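Local coordinates for protein bacteriorhodopsin (Nanosalina sp., PDB 6EYU) that pumps protons inward across the cell membrane in response to light, using a covalently bound retinal, as a xenorhodopsin of the microbial rhodopsin family, at residues F44-I47 with H48-V52; L208-C212 with K213-G217; A19-I22 with T23-S27; V53-G56 with L57-N61. All blocks are in the same frame, centred on the assembly; numbering follows the deposited sequence.

Contact 1 (F44-I47 with H48-V52); sequences FGII and HFFIV. With MUN ([(2~{S})-2,3-bis(oxidanyl)propyl] (~{E})-undec-2-enoate), chain O.
The ring of Phe-50 takes lipid on one face and a neighbouring ring on the other. Over the first face runs the acyl chain of a monoacylglycerol, whose CAP stands 3.7 Å above the plane toward the rim; its CAK comes within 3.3 Å of Phe-50 CD2. Phe-49 CD2 lies over the centre of the opposite face. One turn back, Ile-46 runs beside Phe-50 in the same direction and sets CG2 3.8 Å from Phe-50 CE2. Ile-46 CG2 is anti to its own backbone N (CG1 taking chi1 -54°), which turns this methyl to the ring. The Phe-49 ring has Ile-46 O at its edge, near the plane.

These contacts lie along transmembrane helix 42-63 of a seven-helix rhodopsin, whose i to i+4 backbone bonds run from His-48 N to Phe-44 O through Ile-51 N to Ile-47 O. Phe-50 N meets Ile-46 O at 3.1 Å. Ile-47 and Ile-51 are angled to each other, CG2 of the former 4.0 Å from CD1 of the latter, while Ile-47 CG1 touches the lipid at CAC. His-48 leaves on another side, its NE2 hydrogen-bonded to Asp-220 and its ring meeting that of Tyr-216. Ile-46, Phe-49 and Phe-50 also pack on the second subunit.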
loop_
_atom_site.group_PDB
_atom_site.type_symbol
_atom_site.label_atom_id
_atom_site.label_comp_id
_atom_site.label_asym_id
_atom_site.label_seq_id
_atom_site.Cartn_x
_atom_site.Cartn_y
_atom_site.Cartn_z
ATOM N N PHE A 44 11.992 -15.923 3.990
ATOM C CA PHE A 44 12.560 -15.223 5.136
ATOM C C PHE A 44 13.704 -14.314 4.698
ATOM O O PHE A 44 13.762 -13.147 5.087
ATOM C CB PHE A 44 13.057 -16.227 6.178
ATOM C CG PHE A 44 11.955 -16.876 6.965
ATOM C CD1 PHE A 44 11.222 -16.139 7.881
ATOM C CD2 PHE A 44 11.519 -18.150 6.640
ATOM C CE1 PHE A 44 10.134 -16.694 8.528
ATOM C CE2 PHE A 44 10.437 -18.714 7.290
ATOM C CZ PHE A 44 9.750 -17.988 8.242
ATOM N N GLY A 45 14.516 -14.806 3.768
ATOM C CA GLY A 45 15.526 -13.981 3.117
ATOM C C GLY A 45 14.924 -12.791 2.395
ATOM O O GLY A 45 15.408 -11.667 2.523
ATOM N N ILE A 46 13.909 -13.050 1.575
ATOM C CA ILE A 46 13.228 -11.983 0.850
ATOM C C ILE A 46 12.820 -10.874 1.812
ATOM O O ILE A 46 13.156 -9.707 1.612
ATOM C CB ILE A 46 11.963 -12.496 0.137
ATOM C CG1 ILE A 46 12.298 -13.697 -0.752
ATOM C CG2 ILE A 46 11.337 -11.385 -0.692
ATOM C CD1 ILE A 46 13.438 -13.445 -1.714
ATOM N N ILE A 47 12.110 -11.255 2.869
ATOM C CA ILE A 47 11.451 -10.291 3.738
ATOM C C ILE A 47 12.479 -9.447 4.483
ATOM O O ILE A 47 12.348 -8.226 4.568
ATOM C CB ILE A 47 10.545 -10.997 4.764
ATOM C CG1 ILE A 47 9.282 -11.521 4.077
ATOM C CG2 ILE A 47 10.178 -10.046 5.892
ATOM C CD1 ILE A 47 8.652 -12.703 4.781
ATOM N N HIS A 48 13.552 -10.090 4.932
ATOM C CA HIS A 48 14.606 -9.395 5.661
ATOM C C HIS A 48 15.438 -8.528 4.719
ATOM O O HIS A 48 15.866 -7.434 5.086
ATOM C CB HIS A 48 15.511 -10.398 6.380
ATOM C CG HIS A 48 14.873 -11.034 7.576
ATOM N ND1 HIS A 48 14.534 -10.322 8.707
ATOM C CD2 HIS A 48 14.487 -12.311 7.806
ATOM C CE1 HIS A 48 14.018 -11.143 9.603
ATOM N NE2 HIS A 48 13.970 -12.355 9.078
ATOM N N PHE A 49 15.610 -8.995 3.486
ATOM C CA PHE A 49 16.218 -8.176 2.443
ATOM C C PHE A 49 15.511 -6.830 2.344
ATOM O O PHE A 49 16.148 -5.777 2.405
ATOM C CB PHE A 49 16.158 -8.895 1.092
ATOM C CG PHE A 49 16.544 -8.028 -0.073
ATOM C CD1 PHE A 49 17.877 -7.793 -0.368
ATOM C CD2 PHE A 49 15.575 -7.481 -0.897
ATOM C CE1 PHE A 49 18.236 -7.005 -1.445
ATOM C CE2 PHE A 49 15.927 -6.699 -1.982
ATOM C CZ PHE A 49 17.259 -6.453 -2.250
ATOM N N PHE A 50 14.186 -6.868 2.242
ATOM C CA PHE A 50 13.407 -5.664 1.983
ATOM C C PHE A 50 13.389 -4.756 3.208
ATOM O O PHE A 50 13.357 -3.532 3.083
ATOM C CB PHE A 50 11.977 -6.028 1.586
ATOM C CG PHE A 50 11.795 -6.238 0.111
ATOM C CD1 PHE A 50 12.111 -5.230 -0.786
ATOM C CD2 PHE A 50 11.454 -7.484 -0.385
ATOM C CE1 PHE A 50 12.031 -5.445 -2.148
ATOM C CE2 PHE A 50 11.368 -7.705 -1.746
ATOM C CZ PHE A 50 11.657 -6.684 -2.630
ATOM N N ILE A 51 13.421 -5.359 4.391
ATOM C CA ILE A 51 13.426 -4.595 5.634
ATOM C C ILE A 51 14.603 -3.624 5.661
ATOM O O ILE A 51 14.421 -2.425 5.876
ATOM C CB ILE A 51 13.512 -5.515 6.865
ATOM C CG1 ILE A 51 12.146 -6.140 7.156
ATOM C CG2 ILE A 51 13.998 -4.732 8.075
ATOM C CD1 ILE A 51 12.214 -7.373 8.030
ATOM N N VAL A 52 15.804 -4.141 5.422
ATOM C CA VAL A 52 17.017 -3.347 5.584
ATOM C C VAL A 52 17.231 -2.421 4.392
ATOM O O VAL A 52 17.710 -1.298 4.547
ATOM C CB VAL A 52 18.263 -4.239 5.749
ATOM C CG1 VAL A 52 18.256 -4.914 7.113
ATOM C CG2 VAL A 52 18.337 -5.268 4.632
HETATM C CAR MUN O . 7.040 -2.550 -0.091
HETATM C CAQ MUN O . 8.422 -3.038 -0.528
HETATM C CAP MUN O . 8.462 -4.564 -0.448
HETATM C CAO MUN O . 7.687 -5.020 0.788
HETATM C CAN MUN O . 7.108 -6.409 0.529
HETATM C CAM MUN O . 7.978 -7.131 -0.500
HETATM C CAK MUN O . 8.329 -8.516 0.036
HETATM C CAH MUN O . 7.065 -9.153 0.611
HETATM C CAF MUN O . 7.039 -10.643 0.269
HETATM C CAC MUN O . 6.655 -11.559 1.431
HETATM C CAA MUN O . 6.677 -13.056 1.123
HETATM O OAD MUN O . 7.309 -13.499 0.165
HETATM O OAB MUN O . 5.967 -13.828 1.988
HETATM C CAE MUN O . 4.806 -14.329 1.324
HETATM C CAG MUN O . 4.843 -15.858 1.325
HETATM O OAJ MUN O . 4.526 -16.342 2.632
HETATM C CAI MUN O . 3.820 -16.391 0.321
HETATM O OAL MUN O . 3.631 -17.793 0.533
#

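Contact 2 (L208-C212 with K213-G217); sequences LPFFC and KQVYG. With RET (retinal), chain D.
Lys-213, which carries the retinal, packs on Pro-209 one turn before it in helix 198-230 of this seven-helix rhodopsin. From the lysine backbone outward, CB rests 3.4 Å from Pro-209 O, and CG stays close to the same carbonyl. The chain is extended through CG and CD, where CD lies 3.4 Å from retinal C15; CE, next to NZ, leads up to C15 and C14. A bend at the last torsion (chi4 82°) turns NZ back over the proline: NZ lies 3.7 Å from Pro-209 CB and is bonded covalently to retinal C15 at 1.3 Å. This length fits the C=N of a Schiff base. Cys-212 CB flanks the chromophore at its C20 methyl, and Tyr-20, Ile-51 and Ser-55 of neighbouring helices pack on the lysine.

The backbone beneath is irregular. Lys-213 N makes just a weak bond to Pro-209 O, with an N-H...O angle of 125°, whereas Val-215 N reaches five residues back to Phe-210 O in a nearly straight bond of 176°. That i to i+5 link marks a wider pi-type turn around 210-212, next to the proline kink, directly before the retinal-bearing lysine.

On another side of the helix, Phe-210 and Phe-211 both lean on Val-215. The valine methyl CG2, anti to its carbonyl carbon, is the branch used for both. The Val-215 side chain crosses that of Phe-210 at about a right angle but lies alongside that of Phe-211, pointing the same way. Val-215 CG2 is 3.5 Å from Phe-210 CE2 and 4.0 Å from Phe-211 CD1.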
loop_
_atom_site.group_PDB
_atom_site.type_symbol
_atom_site.label_atom_id
_atom_site.label_comp_id
_atom_site.label_asym_id
_atom_site.label_seq_id
_atom_site.Cartn_x
_atom_site.Cartn_y
_atom_site.Cartn_z
ATOM N N LEU A 208 19.096 1.607 17.388
ATOM C CA LEU A 208 17.977 0.750 17.763
ATOM C C LEU A 208 17.446 -0.010 16.551
ATOM O O LEU A 208 17.105 -1.189 16.653
ATOM C CB LEU A 208 16.855 1.576 18.398
ATOM C CG LEU A 208 17.102 2.014 19.843
ATOM C CD1 LEU A 208 16.060 3.031 20.283
ATOM C CD2 LEU A 208 17.108 0.812 20.776
ATOM N N PRO A 209 17.379 0.666 15.394
ATOM C CA PRO A 209 16.978 -0.034 14.178
ATOM C C PRO A 209 18.020 -1.034 13.685
ATOM O O PRO A 209 17.664 -2.045 13.080
ATOM C CB PRO A 209 16.804 1.101 13.169
ATOM C CG PRO A 209 16.393 2.267 13.999
ATOM C CD PRO A 209 17.117 2.114 15.308
ATOM N N PHE A 210 19.292 -0.762 13.955
ATOM C CA PHE A 210 20.351 -1.718 13.649
ATOM C C PHE A 210 20.041 -3.069 14.283
ATOM O O PHE A 210 20.197 -4.112 13.647
ATOM C CB PHE A 210 21.703 -1.206 14.150
ATOM C CG PHE A 210 22.849 -2.128 13.840
ATOM C CD1 PHE A 210 23.338 -2.234 12.548
ATOM C CD2 PHE A 210 23.340 -2.989 14.808
ATOM C CE1 PHE A 210 24.332 -3.143 12.240
ATOM C CE2 PHE A 210 24.349 -3.885 14.511
ATOM C CZ PHE A 210 24.846 -3.964 13.224
ATOM N N PHE A 211 19.513 -3.038 15.503
ATOM C CA PHE A 211 19.262 -4.262 16.253
ATOM C C PHE A 211 17.943 -4.907 15.835
ATOM O O PHE A 211 17.764 -6.117 15.982
ATOM C CB PHE A 211 19.257 -3.976 17.756
ATOM C CG PHE A 211 20.630 -3.917 18.365
ATOM C CD1 PHE A 211 21.302 -5.083 18.697
ATOM C CD2 PHE A 211 21.311 -2.714 18.445
ATOM C CE1 PHE A 211 22.607 -5.043 19.150
ATOM C CE2 PHE A 211 22.610 -2.665 18.917
ATOM C CZ PHE A 211 23.259 -3.832 19.268
ATOM N N CYS A 212 17.064 -4.120 15.221
ATOM C CA CYS A 212 15.719 -4.592 14.892
ATOM C C CYS A 212 15.619 -5.038 13.434
ATOM O O CYS A 212 14.616 -5.620 13.022
ATOM C CB CYS A 212 14.687 -3.498 15.170
ATOM S SG CYS A 212 14.597 -2.985 16.901
ATOM N N LYS A 213 16.640 -4.714 12.648
ATOM C CA LYS A 213 16.662 -5.045 11.226
ATOM C C LYS A 213 17.904 -5.880 10.891
ATOM O O LYS A 213 17.804 -7.081 10.642
ATOM C CB LYS A 213 16.637 -3.762 10.393
ATOM C CG LYS A 213 15.320 -3.011 10.609
ATOM C CD LYS A 213 15.262 -1.725 9.783
ATOM C CE LYS A 213 13.923 -1.010 9.989
ATOM N NZ LYS A 213 13.975 -0.211 11.223
ATOM N N GLN A 214 19.070 -5.239 10.894
ATOM C CA GLN A 214 20.307 -5.904 10.496
ATOM C C GLN A 214 20.553 -7.142 11.352
ATOM O O GLN A 214 20.651 -8.256 10.837
ATOM C CB GLN A 214 21.493 -4.944 10.618
ATOM C CG GLN A 214 21.761 -4.128 9.363
ATOM C CD GLN A 214 21.292 -2.692 9.491
ATOM O OE1 GLN A 214 22.032 -1.756 9.187
ATOM N NE2 GLN A 214 20.047 -2.512 9.914
ATOM N N VAL A 215 20.591 -6.947 12.666
ATOM C CA VAL A 215 20.841 -8.042 13.598
ATOM C C VAL A 215 19.700 -9.054 13.561
ATOM O O VAL A 215 19.927 -10.262 13.622
ATOM C CB VAL A 215 20.994 -7.521 15.040
ATOM C CG1 VAL A 215 21.107 -8.683 16.016
ATOM C CG2 VAL A 215 22.204 -6.606 15.147
ATOM N N TYR A 216 18.475 -8.552 13.440
ATOM C CA TYR A 216 17.286 -9.373 13.633
ATOM C C TYR A 216 17.138 -10.379 12.496
ATOM O O TYR A 216 16.764 -11.530 12.719
ATOM C CB TYR A 216 16.041 -8.486 13.708
ATOM C CG TYR A 216 14.741 -9.228 13.490
ATOM C CD1 TYR A 216 14.264 -10.118 14.444
ATOM C CD2 TYR A 216 13.897 -8.884 12.441
ATOM C CE1 TYR A 216 13.025 -10.715 14.310
ATOM C CE2 TYR A 216 12.654 -9.473 12.300
ATOM C CZ TYR A 216 12.225 -10.391 13.235
ATOM O OH TYR A 216 10.997 -10.993 13.088
ATOM N N GLY A 217 17.489 -9.953 11.287
ATOM C CA GLY A 217 17.400 -10.814 10.115
ATOM C C GLY A 217 18.253 -12.060 10.256
ATOM O O GLY A 217 17.807 -13.166 9.949
HETATM C C1 RET D . 5.879 5.877 16.901
HETATM C C2 RET D . 4.770 6.933 16.887
HETATM C C3 RET D . 4.213 7.181 18.288
HETATM C C4 RET D . 3.515 5.929 18.808
HETATM C C5 RET D . 4.362 4.685 18.536
HETATM C C6 RET D . 5.437 4.643 17.700
HETATM C C7 RET D . 6.181 3.405 17.563
HETATM C C8 RET D . 7.231 3.313 16.700
HETATM C C9 RET D . 7.880 2.040 16.510
HETATM C C10 RET D . 8.984 1.919 15.671
HETATM C C11 RET D . 9.737 0.740 15.478
HETATM C C12 RET D . 10.716 0.941 14.511
HETATM C C13 RET D . 11.564 -0.053 13.975
HETATM C C14 RET D . 12.502 0.278 12.989
HETATM C C15 RET D . 13.322 -0.611 12.300
HETATM C C16 RET D . 6.178 5.424 15.471
HETATM C C17 RET D . 7.144 6.445 17.548
HETATM C C18 RET D . 3.989 3.401 19.279
HETATM C C19 RET D . 7.376 0.816 17.275
HETATM C C20 RET D . 11.476 -1.490 14.494
#

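Contact 3 (A19-I22 with T23-S27); sequences AYII and TAMIS. With MUN ([(2~{S})-2,3-bis(oxidanyl)propyl] (~{E})-undec-2-enoate), chain U; LFA (eicosane), chain F.
Transmembrane helix 14-38 of the seven-helix bundle meets bound lipid-like chains on one side, consistent with a membrane-facing surface, and helices 42-63 and 198-230 on another, and the stretch from Ala-19 to Ser-27 serves both. Its polar centre is the hydroxyl of Thr-23. With chi1 48°, OG1 sits between the backbone N and the carbonyl carbon, and from there it faces back along the helix at two carbonyl oxygens, both within hydrogen-bonding distance: Ala-19 O at 2.7 Å and Tyr-20 O at 2.8 Å. The amide end of Gln-214 on helix 198-230 lies close to the same hydroxyl. Thr-23 N also bonds to Ala-19 O. Tyr-20 has its OH hydrogen-bonded to Ser-55 of helix 42-63.

The lipid-facing side pairs Ile-22 with Ile-26 and Ile-21 with Met-25, each one turn apart. Ile-22 and Ile-26 lie side by side, with Ile-22 CG2 3.9 Å from Ile-26 CD1. Ile-21 and Met-25 run the same way, joined by the methyl CG2 of the first and CE of the second, and Ile-21 also touches helix 42-63. A monoacylglycerol chain rests on Ile-21, Ile-22 and Met-25, its CAH 3.7 Å from Ile-22 CG1 and its CAM against Met-25 CG. An eicosane passes the end of the same Ile-22 branch, CD1, and its C7 reaches Thr-23 CG2.

The carbonyl of Thr-23 accepts two bonds, from Ser-27 N and from Ser-27 OG, the latter 2.9 Å from Thr-23 O, the two donors arriving from opposite faces of the carbonyl plane.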
loop_
_atom_site.group_PDB
_atom_site.type_symbol
_atom_site.label_atom_id
_atom_site.label_comp_id
_atom_site.label_asym_id
_atom_site.label_seq_id
_atom_site.Cartn_x
_atom_site.Cartn_y
_atom_site.Cartn_z
ATOM N N ALA A 19 26.985 4.540 8.362
ATOM C CA ALA A 19 27.318 3.183 8.777
ATOM C C ALA A 19 26.077 2.297 8.748
ATOM O O ALA A 19 26.165 1.100 8.473
ATOM C CB ALA A 19 27.928 3.192 10.170
ATOM N N TYR A 20 24.921 2.894 9.024
ATOM C CA TYR A 20 23.664 2.156 9.029
ATOM C C TYR A 20 23.270 1.753 7.611
ATOM O O TYR A 20 22.898 0.606 7.366
ATOM C CB TYR A 20 22.551 2.996 9.659
ATOM C CG TYR A 20 21.211 2.298 9.706
ATOM C CD1 TYR A 20 20.918 1.380 10.707
ATOM C CD2 TYR A 20 20.219 2.592 8.778
ATOM C CE1 TYR A 20 19.683 0.764 10.772
ATOM C CE2 TYR A 20 18.975 1.996 8.848
ATOM C CZ TYR A 20 18.714 1.078 9.844
ATOM O OH TYR A 20 17.481 0.470 9.907
ATOM N N ILE A 21 23.349 2.700 6.682
ATOM C CA ILE A 21 22.924 2.452 5.309
ATOM C C ILE A 21 23.823 1.415 4.644
ATOM O O ILE A 21 23.344 0.536 3.926
ATOM C CB ILE A 21 22.943 3.741 4.465
ATOM C CG1 ILE A 21 21.862 4.709 4.949
ATOM C CG2 ILE A 21 22.728 3.410 2.996
ATOM C CD1 ILE A 21 21.918 6.067 4.284
ATOM N N ILE A 22 25.122 1.500 4.909
ATOM C CA ILE A 22 26.089 0.609 4.279
ATOM C C ILE A 22 25.913 -0.822 4.779
ATOM O O ILE A 22 25.934 -1.769 3.993
ATOM C CB ILE A 22 27.536 1.059 4.558
ATOM C CG1 ILE A 22 27.793 2.435 3.939
ATOM C CG2 ILE A 22 28.522 0.043 4.003
ATOM C CD1 ILE A 22 29.002 3.142 4.510
ATOM N N THR A 23 25.689 -0.968 6.080
ATOM C CA THR A 23 25.490 -2.283 6.680
ATOM C C THR A 23 24.144 -2.868 6.266
ATOM O O THR A 23 23.984 -4.086 6.190
ATOM C CB THR A 23 25.549 -2.214 8.217
ATOM O OG1 THR A 23 24.727 -1.137 8.684
ATOM C CG2 THR A 23 26.978 -2.003 8.691
ATOM N N ALA A 24 23.175 -1.994 6.015
ATOM C CA ALA A 24 21.848 -2.424 5.592
ATOM C C ALA A 24 21.907 -3.051 4.202
ATOM O O ALA A 24 21.416 -4.160 3.991
ATOM C CB ALA A 24 20.885 -1.248 5.599
ATOM N N MET A 25 22.536 -2.348 3.266
ATOM C CA MET A 25 22.708 -2.861 1.913
ATOM C C MET A 25 23.453 -4.192 1.940
ATOM O O MET A 25 23.061 -5.146 1.269
ATOM C CB MET A 25 23.480 -1.854 1.058
ATOM C CG MET A 25 22.737 -0.550 0.811
ATOM S SD MET A 25 20.949 -0.770 0.721
ATOM C CE MET A 25 20.392 0.927 0.850
ATOM N N ILE A 26 24.483 -4.272 2.776
ATOM C CA ILE A 26 25.328 -5.459 2.836
ATOM C C ILE A 26 24.586 -6.620 3.493
ATOM O O ILE A 26 24.492 -7.707 2.923
ATOM C CB ILE A 26 26.628 -5.184 3.616
ATOM C CG1 ILE A 26 27.719 -4.692 2.663
ATOM C CG2 ILE A 26 27.089 -6.441 4.337
ATOM C CD1 ILE A 26 28.751 -3.803 3.324
ATOM N N SER A 27 23.958 -6.346 4.632
ATOM C CA SER A 27 23.080 -7.317 5.275
ATOM C C SER A 27 22.041 -7.842 4.287
ATOM O O SER A 27 21.727 -9.031 4.276
ATOM C CB SER A 27 22.378 -6.684 6.478
ATOM O OG SER A 27 23.278 -6.507 7.558
HETATM C CAN MUN U . 26.238 0.796 -0.377
HETATM C CAM MUN U . 25.291 1.985 -0.555
HETATM C CAK MUN U . 26.095 3.286 -0.519
HETATM C CAH MUN U . 26.208 3.775 0.927
HETATM C CAF MUN U . 25.467 5.107 1.081
HETATM C CAC MUN U . 26.061 6.288 0.284
HETATM C CAA MUN U . 25.371 7.656 0.492
HETATM O OAD MUN U . 24.179 7.703 0.790
HETATM O OAB MUN U . 26.050 8.714 -0.027
HETATM C CAE MUN U . 25.120 9.576 -0.691
HETATM C CAG MUN U . 25.253 11.000 -0.146
HETATM O OAJ MUN U . 26.323 11.050 0.801
HETATM C CAI MUN U . 25.544 11.961 -1.300
HETATM O OAL MUN U . 25.985 13.216 -0.776
HETATM C C7 LFA F . 30.243 -3.474 8.330
HETATM C C8 LFA F . 31.247 -2.499 7.718
HETATM C C9 LFA F . 30.554 -1.171 7.423
HETATM C C10 LFA F . 31.266 -0.043 8.167
HETATM C C11 LFA F . 30.963 1.289 7.484
HETATM C C12 LFA F . 31.519 2.441 8.319
HETATM C C13 LFA F . 31.156 3.768 7.652
HETATM C C14 LFA F . 31.706 4.937 8.467
HETATM C C15 LFA F . 31.387 6.242 7.739
HETATM C C16 LFA F . 32.284 7.366 8.253
HETATM C C17 LFA F . 31.527 8.691 8.166
HETATM C C18 LFA F . 32.302 9.680 7.298
HETATM C C19 LFA F . 31.696 11.073 7.459
HETATM C C20 LFA F . 30.206 11.019 7.129
#

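Contact 4 (V53-G56 with L57-N61); sequences VWSG and LMYTN
Leu-57 N and Met-58 N bond to Val-53 O and Trp-54 O in regular i to i+4 fashion, but beyond them the turn tightens: Tyr-59 N reaches Gly-56 O in an i to i+3 bond of 3.1 Å, and its bond to Ser-55 O is weak. On the side-chain side Met-58 lies along Trp-54, both pointing the same way. Met-58 CG stands 3.4 Å above one face of the indole, offset toward the rim, and is 3.5 Å from Trp-54 NE1. Bends at chi2 and chi3 fold the methionine chain over the ring, carrying SD to 4.5 Å from the centroid of the six-membered ring, 29° off its normal. This oblique approach is a Met-aromatic contact, made within helix 42-63 of the seven-helix rhodopsin bundle. Trp-54 NE1 donates to Met-75 O of helix 72-93, a bond that would hold the indole in its rotation.

Val-53 and Leu-57 meet more loosely, CG1 of the first 4.4 Å from CD1 of the second. Ser-55 OG, anti to its backbone N (chi1 176°), is hydrogen-bonded to Asp-76, and Tyr-59 CE1 comes to 4.1 Å from this Ser-55 OG. Tyr-59 itself bonds through OH to Leu-205 O. Toward the end of the helix, Asn-61 ND2 donates to Met-58 O at 3.0 Å, while Thr-60 OG1 bonds to Gln-124 of the second subunit.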
loop_
_atom_site.group_PDB
_atom_site.type_symbol
_atom_site.label_atom_id
_atom_site.label_comp_id
_atom_site.label_asym_id
_atom_site.label_seq_id
_atom_site.Cartn_x
_atom_site.Cartn_y
_atom_site.Cartn_z
ATOM N N VAL A 53 16.902 -2.906 3.200
ATOM C CA VAL A 53 17.100 -2.132 1.982
ATOM C C VAL A 53 16.154 -0.937 1.944
ATOM O O VAL A 53 16.575 0.191 1.687
ATOM C CB VAL A 53 16.865 -2.988 0.724
ATOM C CG1 VAL A 53 16.630 -2.098 -0.486
ATOM C CG2 VAL A 53 18.044 -3.919 0.491
ATOM N N TRP A 54 14.881 -1.185 2.234
ATOM C CA TRP A 54 13.896 -0.114 2.314
ATOM C C TRP A 54 14.279 0.888 3.397
ATOM O O TRP A 54 14.250 2.099 3.173
ATOM C CB TRP A 54 12.506 -0.683 2.603
ATOM C CG TRP A 54 11.452 0.371 2.743
ATOM C CD1 TRP A 54 11.106 1.029 3.888
ATOM C CD2 TRP A 54 10.756 1.030 1.678
ATOM N NE1 TRP A 54 10.200 2.023 3.608
ATOM C CE2 TRP A 54 9.952 2.029 2.260
ATOM C CE3 TRP A 54 10.682 0.826 0.296
ATOM C CZ2 TRP A 54 9.090 2.827 1.509
ATOM C CZ3 TRP A 54 9.842 1.634 -0.450
ATOM C CH2 TRP A 54 9.048 2.612 0.160
ATOM N N SER A 55 14.644 0.378 4.567
ATOM C CA SER A 55 15.080 1.229 5.670
ATOM C C SER A 55 16.298 2.050 5.262
ATOM O O SER A 55 16.314 3.271 5.415
ATOM C CB SER A 55 15.413 0.379 6.898
ATOM O OG SER A 55 15.926 1.181 7.947
ATOM N N GLY A 56 17.295 1.378 4.695
ATOM C CA GLY A 56 18.475 2.055 4.169
ATOM C C GLY A 56 18.111 3.191 3.234
ATOM O O GLY A 56 18.593 4.313 3.389
ATOM N N LEU A 57 17.272 2.894 2.247
ATOM C CA LEU A 57 16.872 3.889 1.261
ATOM C C LEU A 57 16.288 5.121 1.943
ATOM O O LEU A 57 16.736 6.243 1.705
ATOM C CB LEU A 57 15.853 3.296 0.288
ATOM C CG LEU A 57 16.470 2.499 -0.864
ATOM C CD1 LEU A 57 15.389 1.916 -1.761
ATOM C CD2 LEU A 57 17.422 3.377 -1.661
ATOM N N MET A 58 15.329 4.902 2.837
ATOM C CA MET A 58 14.591 6.002 3.443
ATOM C C MET A 58 15.532 6.913 4.223
ATOM O O MET A 58 15.298 8.118 4.325
ATOM C CB MET A 58 13.496 5.465 4.368
ATOM C CG MET A 58 12.322 4.831 3.638
ATOM S SD MET A 58 11.957 5.635 2.066
ATOM C CE MET A 58 11.505 7.277 2.620
ATOM N N TYR A 59 16.651 6.357 4.679
ATOM C CA TYR A 59 17.567 7.092 5.546
ATOM C C TYR A 59 18.511 7.978 4.736
ATOM O O TYR A 59 19.166 8.862 5.287
ATOM C CB TYR A 59 18.378 6.126 6.412
ATOM C CG TYR A 59 17.797 5.909 7.793
ATOM C CD1 TYR A 59 16.531 5.363 7.954
ATOM C CD2 TYR A 59 18.528 6.218 8.933
ATOM C CE1 TYR A 59 16.019 5.105 9.212
ATOM C CE2 TYR A 59 18.027 5.959 10.195
ATOM C CZ TYR A 59 16.774 5.398 10.329
ATOM O OH TYR A 59 16.257 5.171 11.583
ATOM N N THR A 60 18.558 7.756 3.426
ATOM C CA THR A 60 19.316 8.630 2.536
ATOM C C THR A 60 18.714 10.031 2.520
ATOM O O THR A 60 19.314 10.968 1.994
ATOM C CB THR A 60 19.346 8.086 1.096
ATOM O OG1 THR A 60 18.006 7.915 0.615
ATOM C CG2 THR A 60 20.078 6.754 1.039
ATOM N N ASN A 61 17.541 10.176 3.129
ATOM C CA ASN A 61 16.858 11.463 3.169
ATOM C C ASN A 61 17.359 12.318 4.329
ATOM O O ASN A 61 17.024 13.498 4.428
ATOM C CB ASN A 61 15.346 11.262 3.289
ATOM C CG ASN A 61 14.711 10.822 1.985
ATOM O OD1 ASN A 61 14.690 11.570 1.008
ATOM N ND2 ASN A 61 14.147 9.619 1.978
#

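Along the chain the order is contact 3 on helix 14-38, contacts 1 and 4 in succession on helix 42-63, then contact 2 on helix 198-230. Their centres are 10 to 14 Å apart, with contacts 3 and 4 the nearest pair, joined by a probable hydrogen bond between Tyr-20 OH and Ser-55 OG (2.6 Å). Contact 2 touches the other three: Ile-51 CG2 and Ser-55 OG pack against Lys-213, and the side chain of Gln-214 lies against Thr-23 and Ser-27. The retinal-bearing lysine is thus flanked by helices 14-38 and 42-63, while contacts 1 and 4 also face the second subunit of the trimer.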